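Local coordinates for protein mitochondrial edited mRNA stability factor 1 (Trypanosoma brucei, PDB 6NL1) that probably binds mitochondrial mRNAs, acting in processing of their 5' ends and in the stability of edited transcripts, as a Nudix-family protein, at residues Phe100-Gln105 with Gly178-Ile183; Val131-Glu136 with Ile172-Phe177; Arg315-Arg320 with Ala337-Gly342. One frame throughout, in Å; residues are numbered along the deposited sequence.

How the contacts relate
Contacts 1 and 2 belong to one antiparallel sheet, in which strand 171-178 lies between strands 100-107 and 132-137; contact 2 describes one flank of that central strand, contact 1 the end of the other flank and the turn into helix 180-193. Their centres are about 9 Å apart and they touch directly: Q105 NE2 lies 2.6 Å from T173 OG1, probably hydrogen-bonded. Contact 3, in the Nudix domain, sits across the chain's centre, about 46 Å from contact 1 and about 40 Å from contact 2 between centres. The L135 side chain of contact 2 is about 10 Å from that of V288, part of a GDP site occupied in another structure of this protein but without GDP here; contacts 1 and 3 lie away from it.

Contact 1. Residues Phe100-Gln105 with Gly178-Ile183; sequences FVYKWQ and GSERGI
Y102 OH donates to E180 OE1 over 2.7 Å, the shortest polar bond between 100-105 and 178-183, and it reaches the syn lone pair of the carboxylate, on the side of the other oxygen. The two side chains cross at about a right angle, with ring and carboxylate planes 58° apart. E180 gets there by folding over F100: with its chain bent at chi2, its CG sits over one face of the F100 ring, 3.5 Å from the centroid, a CH-pi contact. Its carboxylate is stacked on that ring, the planes 29° apart, and OE2 lies 3.4 Å from F100 CE1. F100 is thus met by CG and OE2 of the glutamate, Y102 by OE1.

At the backbone, F100 and G178 form an antiparallel hydrogen-bonded pair, the last rung before strand 171-178 gives way to helix 180-193. F100 N donates to G178 O in a bent bond, whereas the return bond from G178 N to F100 O is straighter, at 160°. S179 is the N-cap of the helix: its OG accepts from G182 N at 2.9 Å, while its carbonyl O takes the N-H of I183. The first helical turn then brings I183 against the strand. Its CG2 lies over a face of the Y102 ring, offset toward the rim, and its CD1 presses on Y102 CD1 at 3.3 Å and reaches F100 CB at 4.1 Å. K85 of the outer strand 84-86 touches both F100 and Y102, and V131 packs on I183.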
# COMPACT_ATOMS: atom_id res chain seq x y z
N PHE A 100 -27.73 -3.75 -9.83
CA PHE A 100 -27.27 -4.72 -10.82
C PHE A 100 -25.97 -5.39 -10.39
O PHE A 100 -25.13 -4.77 -9.73
CB PHE A 100 -27.07 -4.05 -12.19
CG PHE A 100 -28.34 -3.51 -12.77
CD1 PHE A 100 -29.21 -4.33 -13.47
CD2 PHE A 100 -28.68 -2.18 -12.59
CE1 PHE A 100 -30.39 -3.83 -13.99
CE2 PHE A 100 -29.86 -1.67 -13.11
CZ PHE A 100 -30.72 -2.50 -13.81
N VAL A 101 -25.81 -6.66 -10.76
CA VAL A 101 -24.63 -7.41 -10.39
C VAL A 101 -23.94 -8.00 -11.61
O VAL A 101 -24.57 -8.67 -12.42
CB VAL A 101 -24.98 -8.58 -9.45
CG1 VAL A 101 -23.70 -9.12 -8.80
CG2 VAL A 101 -25.98 -8.13 -8.39
N TYR A 102 -22.65 -7.75 -11.74
CA TYR A 102 -21.86 -8.36 -12.79
C TYR A 102 -20.65 -9.07 -12.21
O TYR A 102 -20.16 -8.74 -11.13
CB TYR A 102 -21.38 -7.31 -13.79
CG TYR A 102 -22.46 -6.76 -14.70
CD1 TYR A 102 -23.41 -5.86 -14.22
CD2 TYR A 102 -22.52 -7.12 -16.04
CE1 TYR A 102 -24.39 -5.34 -15.05
CE2 TYR A 102 -23.48 -6.61 -16.87
CZ TYR A 102 -24.42 -5.72 -16.37
OH TYR A 102 -25.38 -5.22 -17.21
N LYS A 103 -20.15 -10.04 -12.96
CA LYS A 103 -19.03 -10.86 -12.54
C LYS A 103 -17.89 -10.76 -13.54
O LYS A 103 -18.11 -10.71 -14.75
CB LYS A 103 -19.50 -12.31 -12.43
CG LYS A 103 -18.47 -13.28 -11.99
CD LYS A 103 -19.05 -14.69 -11.96
CE LYS A 103 -19.32 -15.20 -13.36
NZ LYS A 103 -19.41 -16.68 -13.39
N TRP A 104 -16.67 -10.74 -13.03
CA TRP A 104 -15.48 -10.77 -13.86
C TRP A 104 -14.61 -11.91 -13.36
O TRP A 104 -14.12 -11.86 -12.23
CB TRP A 104 -14.73 -9.45 -13.74
CG TRP A 104 -13.44 -9.41 -14.50
CD1 TRP A 104 -13.13 -10.08 -15.65
CD2 TRP A 104 -12.27 -8.66 -14.15
NE1 TRP A 104 -11.85 -9.78 -16.05
CE2 TRP A 104 -11.30 -8.91 -15.14
CE3 TRP A 104 -11.95 -7.79 -13.10
CZ2 TRP A 104 -10.02 -8.33 -15.12
CZ3 TRP A 104 -10.68 -7.21 -13.07
CH2 TRP A 104 -9.74 -7.48 -14.08
N GLN A 105 -14.44 -12.94 -14.19
CA GLN A 105 -13.65 -14.13 -13.85
C GLN A 105 -12.22 -13.95 -14.36
O GLN A 105 -12.00 -13.93 -15.57
CB GLN A 105 -14.27 -15.40 -14.44
CG GLN A 105 -13.56 -16.70 -14.03
CD GLN A 105 -13.38 -16.81 -12.51
OE1 GLN A 105 -12.29 -17.11 -12.01
NE2 GLN A 105 -14.45 -16.57 -11.78
N GLY A 178 -23.78 -2.12 -8.77
CA GLY A 178 -24.09 -0.73 -9.00
C GLY A 178 -25.18 -0.56 -10.03
O GLY A 178 -25.86 -1.52 -10.36
N SER A 179 -25.34 0.67 -10.52
CA SER A 179 -26.28 0.94 -11.61
C SER A 179 -25.68 0.49 -12.94
O SER A 179 -24.46 0.28 -13.04
CB SER A 179 -26.58 2.44 -11.67
OG SER A 179 -25.42 3.16 -12.06
N GLU A 180 -26.52 0.34 -13.97
CA GLU A 180 -26.04 -0.04 -15.30
C GLU A 180 -25.02 0.96 -15.82
O GLU A 180 -24.01 0.59 -16.42
CB GLU A 180 -27.21 -0.11 -16.29
CG GLU A 180 -28.24 -1.19 -15.99
CD GLU A 180 -27.88 -2.55 -16.59
OE1 GLU A 180 -26.68 -2.85 -16.72
OE2 GLU A 180 -28.81 -3.30 -16.94
N ARG A 181 -25.28 2.24 -15.58
CA ARG A 181 -24.41 3.32 -16.03
C ARG A 181 -23.11 3.34 -15.23
O ARG A 181 -22.03 3.51 -15.80
CB ARG A 181 -25.12 4.67 -15.90
CG ARG A 181 -24.32 5.85 -16.43
CD ARG A 181 -25.12 7.14 -16.30
NE ARG A 181 -26.50 6.97 -16.76
CZ ARG A 181 -27.40 7.95 -16.81
NH1 ARG A 181 -27.07 9.18 -16.44
NH2 ARG A 181 -28.63 7.69 -17.24
N GLY A 182 -23.22 3.20 -13.91
CA GLY A 182 -22.04 3.11 -13.06
C GLY A 182 -21.16 1.94 -13.48
O GLY A 182 -19.95 2.08 -13.61
N ILE A 183 -21.79 0.80 -13.73
CA ILE A 183 -21.05 -0.40 -14.13
C ILE A 183 -20.39 -0.22 -15.50
O ILE A 183 -19.25 -0.62 -15.70
CB ILE A 183 -21.94 -1.67 -14.06
CG1 ILE A 183 -22.01 -2.14 -12.61
CG2 ILE A 183 -21.36 -2.78 -14.93
CD1 ILE A 183 -23.07 -3.16 -12.35

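Contact 2. Residues Val131-Glu136 with Ile172-Phe177; sequences VHIELE and ITVYLF
The rings of H132 and F177 lie side by side and point the same way; F177 CD2 lies in the plane of the imidazole, at its edge, 4.0 Å from H132 CD2. At another point on that edge, NE2 donates to E134 OE1 over 2.9 Å, in the plane of the ring but from above the carboxylate plane, while ND1 is hydrogen-bonded to K126 NZ. E134 CB approaches the F177 ring edge. At the Y175 ring edge stands E136 OE2, 3.0 Å from Y175 OH, with the carboxylate turned 83° to the ring; the F93 ring also meets that of Y175, planes about 55° apart. E136 has CG between its backbone N and carbonyl carbon (chi1 67°), and the extended chain beyond carries the carboxylate across to the tyrosine. OE2 also takes a proton from a water, 2.6 Å away, which bridges to T173 OG1, and forms a salt bridge with R92; T173 OG1 is hydrogen-bonded to Q105 NE2 as well.

H132, E134 and E136 form antiparallel hydrogen-bonded pairs with F177, Y175 and T173, each with two backbone bonds. The straightest, Y175 N to E134 O, measures 2.7 Å. On the opposite, apolar face, I133 CG1 meets L176 CD2 tightly at 3.4 Å, and L135 CG meets V174 CG2 at 3.9 Å, both non-hydrogen-bonded pairs. This face packs against helices, A111 of 108-111 touching L135, I172 and V174 and M190 of 180-193 touching L176, while strand 100-107 continues the sheet beyond 171-178, pairing W104 with V174 and Y102 with L176.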
# COMPACT_ATOMS: atom_id res chain seq x y z
N VAL A 131 -19.88 2.31 -7.99
CA VAL A 131 -19.87 0.84 -8.03
C VAL A 131 -19.08 0.22 -6.88
O VAL A 131 -17.97 0.64 -6.57
CB VAL A 131 -19.30 0.33 -9.38
CG1 VAL A 131 -19.01 -1.19 -9.32
CG2 VAL A 131 -20.27 0.68 -10.51
N HIS A 132 -19.68 -0.77 -6.24
CA HIS A 132 -19.00 -1.50 -5.19
C HIS A 132 -18.36 -2.78 -5.74
O HIS A 132 -19.01 -3.57 -6.43
CB HIS A 132 -19.97 -1.83 -4.06
CG HIS A 132 -19.35 -2.61 -2.94
ND1 HIS A 132 -18.60 -2.02 -1.95
CD2 HIS A 132 -19.38 -3.93 -2.65
CE1 HIS A 132 -18.18 -2.94 -1.11
NE2 HIS A 132 -18.64 -4.11 -1.51
N ILE A 133 -17.09 -2.98 -5.41
CA ILE A 133 -16.32 -4.13 -5.89
C ILE A 133 -15.98 -5.12 -4.77
O ILE A 133 -15.53 -4.73 -3.68
CB ILE A 133 -15.01 -3.65 -6.55
CG1 ILE A 133 -15.33 -3.02 -7.91
CG2 ILE A 133 -14.02 -4.79 -6.70
CD1 ILE A 133 -14.18 -2.23 -8.48
N GLU A 134 -16.19 -6.40 -5.04
CA GLU A 134 -15.88 -7.46 -4.09
C GLU A 134 -15.07 -8.53 -4.84
O GLU A 134 -15.36 -8.82 -5.99
CB GLU A 134 -17.19 -8.05 -3.55
CG GLU A 134 -17.11 -8.67 -2.17
CD GLU A 134 -16.93 -7.65 -1.07
OE1 GLU A 134 -17.84 -6.82 -0.87
OE2 GLU A 134 -15.88 -7.68 -0.41
N LEU A 135 -14.05 -9.09 -4.19
CA LEU A 135 -13.20 -10.13 -4.79
C LEU A 135 -13.18 -11.38 -3.93
O LEU A 135 -13.29 -11.29 -2.71
CB LEU A 135 -11.74 -9.66 -4.89
CG LEU A 135 -11.27 -8.66 -5.93
CD1 LEU A 135 -11.88 -7.31 -5.68
CD2 LEU A 135 -9.75 -8.59 -5.86
N GLU A 136 -12.99 -12.53 -4.56
CA GLU A 136 -12.79 -13.78 -3.81
C GLU A 136 -11.95 -14.73 -4.65
O GLU A 136 -12.01 -14.70 -5.88
CB GLU A 136 -14.14 -14.45 -3.49
CG GLU A 136 -14.87 -14.96 -4.75
CD GLU A 136 -16.31 -15.41 -4.51
OE1 GLU A 136 -16.87 -15.15 -3.42
OE2 GLU A 136 -16.90 -16.02 -5.43
N ILE A 172 -9.32 -15.49 -9.54
CA ILE A 172 -10.09 -14.53 -8.76
C ILE A 172 -11.41 -14.21 -9.44
O ILE A 172 -11.45 -13.97 -10.65
CB ILE A 172 -9.31 -13.21 -8.53
CG1 ILE A 172 -7.98 -13.49 -7.80
CG2 ILE A 172 -10.17 -12.20 -7.73
CD1 ILE A 172 -8.14 -13.93 -6.32
N THR A 173 -12.49 -14.25 -8.67
CA THR A 173 -13.79 -13.81 -9.19
C THR A 173 -14.09 -12.44 -8.61
O THR A 173 -14.09 -12.26 -7.39
CB THR A 173 -14.91 -14.79 -8.79
OG1 THR A 173 -14.55 -16.12 -9.18
CG2 THR A 173 -16.22 -14.40 -9.47
N VAL A 174 -14.32 -11.47 -9.49
CA VAL A 174 -14.62 -10.10 -9.08
C VAL A 174 -16.10 -9.81 -9.31
O VAL A 174 -16.62 -10.07 -10.39
CB VAL A 174 -13.78 -9.09 -9.87
CG1 VAL A 174 -14.14 -7.66 -9.49
CG2 VAL A 174 -12.29 -9.36 -9.67
N TYR A 175 -16.78 -9.29 -8.29
CA TYR A 175 -18.17 -8.89 -8.44
C TYR A 175 -18.32 -7.38 -8.42
O TYR A 175 -17.65 -6.70 -7.64
CB TYR A 175 -19.03 -9.48 -7.33
CG TYR A 175 -19.08 -10.99 -7.30
CD1 TYR A 175 -20.14 -11.69 -7.87
CD2 TYR A 175 -18.06 -11.71 -6.69
CE1 TYR A 175 -20.17 -13.06 -7.83
CE2 TYR A 175 -18.10 -13.08 -6.65
CZ TYR A 175 -19.14 -13.75 -7.22
OH TYR A 175 -19.15 -15.12 -7.16
N LEU A 176 -19.19 -6.86 -9.28
CA LEU A 176 -19.49 -5.44 -9.32
C LEU A 176 -20.96 -5.23 -9.02
O LEU A 176 -21.82 -5.87 -9.62
CB LEU A 176 -19.15 -4.84 -10.69
CG LEU A 176 -17.80 -5.11 -11.38
CD1 LEU A 176 -17.73 -4.31 -12.67
CD2 LEU A 176 -16.63 -4.76 -10.50
N PHE A 177 -21.24 -4.33 -8.07
CA PHE A 177 -22.61 -3.96 -7.71
C PHE A 177 -22.81 -2.47 -7.95
O PHE A 177 -22.09 -1.64 -7.39
CB PHE A 177 -22.87 -4.24 -6.22
CG PHE A 177 -22.57 -5.64 -5.81
CD1 PHE A 177 -23.56 -6.60 -5.80
CD2 PHE A 177 -21.28 -6.00 -5.43
CE1 PHE A 177 -23.29 -7.90 -5.41
CE2 PHE A 177 -20.99 -7.29 -5.04
CZ PHE A 177 -22.00 -8.25 -5.03
O HOH W 1 -16.31 -17.58 -7.38

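Contact 3. Residues Arg315-Arg320 with Ala337-Gly342. With SO4 (sulfate ion), chain E.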
# COMPACT_ATOMS: atom_id res chain seq x y z
N ARG A 315 1.72 9.37 17.10
CA ARG A 315 2.06 10.75 17.43
C ARG A 315 1.76 10.96 18.90
O ARG A 315 0.91 10.28 19.45
CB ARG A 315 1.24 11.73 16.57
CG ARG A 315 1.64 11.75 15.09
CD ARG A 315 0.75 12.67 14.24
NE ARG A 315 0.76 14.05 14.74
CZ ARG A 315 -0.15 14.55 15.57
NH1 ARG A 315 -1.15 13.79 15.99
NH2 ARG A 315 -0.06 15.81 15.97
N ASN A 316 2.45 11.91 19.53
CA ASN A 316 2.17 12.27 20.92
C ASN A 316 2.08 11.07 21.87
O ASN A 316 1.19 11.01 22.71
CB ASN A 316 0.86 13.07 21.00
CG ASN A 316 0.96 14.41 20.30
OD1 ASN A 316 1.92 15.15 20.51
ND2 ASN A 316 -0.02 14.71 19.46
N TRP A 317 3.00 10.12 21.73
CA TRP A 317 3.10 9.01 22.68
C TRP A 317 3.77 9.52 23.96
O TRP A 317 4.26 10.65 24.00
CB TRP A 317 3.95 7.89 22.08
CG TRP A 317 5.27 8.40 21.57
CD1 TRP A 317 6.41 8.60 22.29
CD2 TRP A 317 5.57 8.81 20.23
NE1 TRP A 317 7.41 9.10 21.48
CE2 TRP A 317 6.92 9.24 20.21
CE3 TRP A 317 4.83 8.87 19.04
CZ2 TRP A 317 7.55 9.72 19.05
CZ3 TRP A 317 5.46 9.34 17.88
CH2 TRP A 317 6.80 9.76 17.90
N ASP A 318 3.80 8.69 25.01
CA ASP A 318 4.54 9.02 26.23
C ASP A 318 5.96 8.45 26.12
O ASP A 318 6.17 7.25 26.26
CB ASP A 318 3.82 8.42 27.45
CG ASP A 318 4.47 8.80 28.77
OD1 ASP A 318 5.69 9.11 28.80
OD2 ASP A 318 3.76 8.77 29.79
N ALA A 319 6.94 9.32 25.87
CA ALA A 319 8.30 8.88 25.62
C ALA A 319 8.87 8.06 26.78
O ALA A 319 9.52 7.04 26.57
CB ALA A 319 9.20 10.06 25.30
N ARG A 320 8.63 8.54 28.00
CA ARG A 320 9.07 7.84 29.21
C ARG A 320 8.56 6.40 29.21
O ARG A 320 9.33 5.45 29.38
CB ARG A 320 8.55 8.57 30.46
CG ARG A 320 8.75 10.10 30.46
CD ARG A 320 7.95 10.78 31.59
NE ARG A 320 6.53 10.94 31.27
CZ ARG A 320 5.62 11.43 32.11
NH1 ARG A 320 5.97 11.80 33.34
NH2 ARG A 320 4.35 11.55 31.73
N ALA A 337 12.29 9.42 17.61
CA ALA A 337 11.17 10.05 16.91
C ALA A 337 10.65 11.28 17.63
O ALA A 337 10.75 11.40 18.85
CB ALA A 337 10.06 9.04 16.67
N ASP A 338 10.11 12.22 16.86
CA ASP A 338 9.53 13.43 17.42
C ASP A 338 8.03 13.22 17.59
O ASP A 338 7.31 13.04 16.60
CB ASP A 338 9.80 14.62 16.49
CG ASP A 338 9.30 15.94 17.06
OD1 ASP A 338 8.48 15.92 18.00
OD2 ASP A 338 9.73 16.99 16.56
N PRO A 339 7.55 13.21 18.84
CA PRO A 339 6.13 12.93 19.09
C PRO A 339 5.18 13.93 18.43
O PRO A 339 4.04 13.58 18.16
CB PRO A 339 6.03 12.95 20.62
CG PRO A 339 7.28 13.60 21.11
CD PRO A 339 8.33 13.40 20.08
N ALA A 340 5.65 15.14 18.15
CA ALA A 340 4.80 16.14 17.49
C ALA A 340 4.65 15.89 15.99
O ALA A 340 3.66 16.30 15.39
CB ALA A 340 5.31 17.56 17.74
N THR A 341 5.61 15.20 15.38
CA THR A 341 5.57 14.99 13.93
C THR A 341 5.31 13.54 13.55
O THR A 341 4.89 13.27 12.43
CB THR A 341 6.87 15.44 13.24
OG1 THR A 341 7.96 14.61 13.66
CG2 THR A 341 7.18 16.90 13.58
N GLY A 342 5.56 12.62 14.47
CA GLY A 342 5.45 11.20 14.17
C GLY A 342 6.54 10.74 13.22
O GLY A 342 6.41 9.70 12.57
S SO4 E . 12.17 14.69 12.75
O1 SO4 E . 13.06 15.85 12.73
O2 SO4 E . 10.78 15.11 12.92
O3 SO4 E . 12.30 13.97 11.49
O4 SO4 E . 12.57 13.82 13.85
O HOH W 2 10.09 10.32 21.56
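The indole of W317 lies beneath P339, whose CA sits over one face of the six-membered ring, 3.6 Å from its centroid and 21° off the normal, a CH-pi contact; P339 CB covers the same group nearer the pyrrole side, 3.8 Å from W317 CE2. The two side chains cross at about a right angle. A337 CB touches W317 CZ2 at 3.5 Å, and G342 CA lies near the plane of the ring, at its edge. In that plane too is a water that accepts from W317 NE1 at 2.9 Å and donates to A337 O, tying the indole to the backbone of 337-342.

Beside this CH-pi contact, N316 N donates to P339 O over 2.7 Å, the one direct hydrogen bond between 315-320 and 337-342; the donor is tilted 27° from the carbonyl plane. R315 CG packs on G342 CA at 4.0 Å. W317, with chi1 at 52°, turns its indole back over its own backbone to face P339, and W333 meets the indole with its ring.

Farther out, the loop is braced from within: D338 OD1 accepts from A340 N, and D338 O accepts from both T341 N and G342 N. T341 OG1 donates to a sulfate oxygen, O2, at 3.0 Å, an ion probably from the crystallisation liquor. The bond from A340 N to D338 OD1 makes an Asx turn, here part of the link from helix 328-336 to strand 343-346 in the Nudix domain.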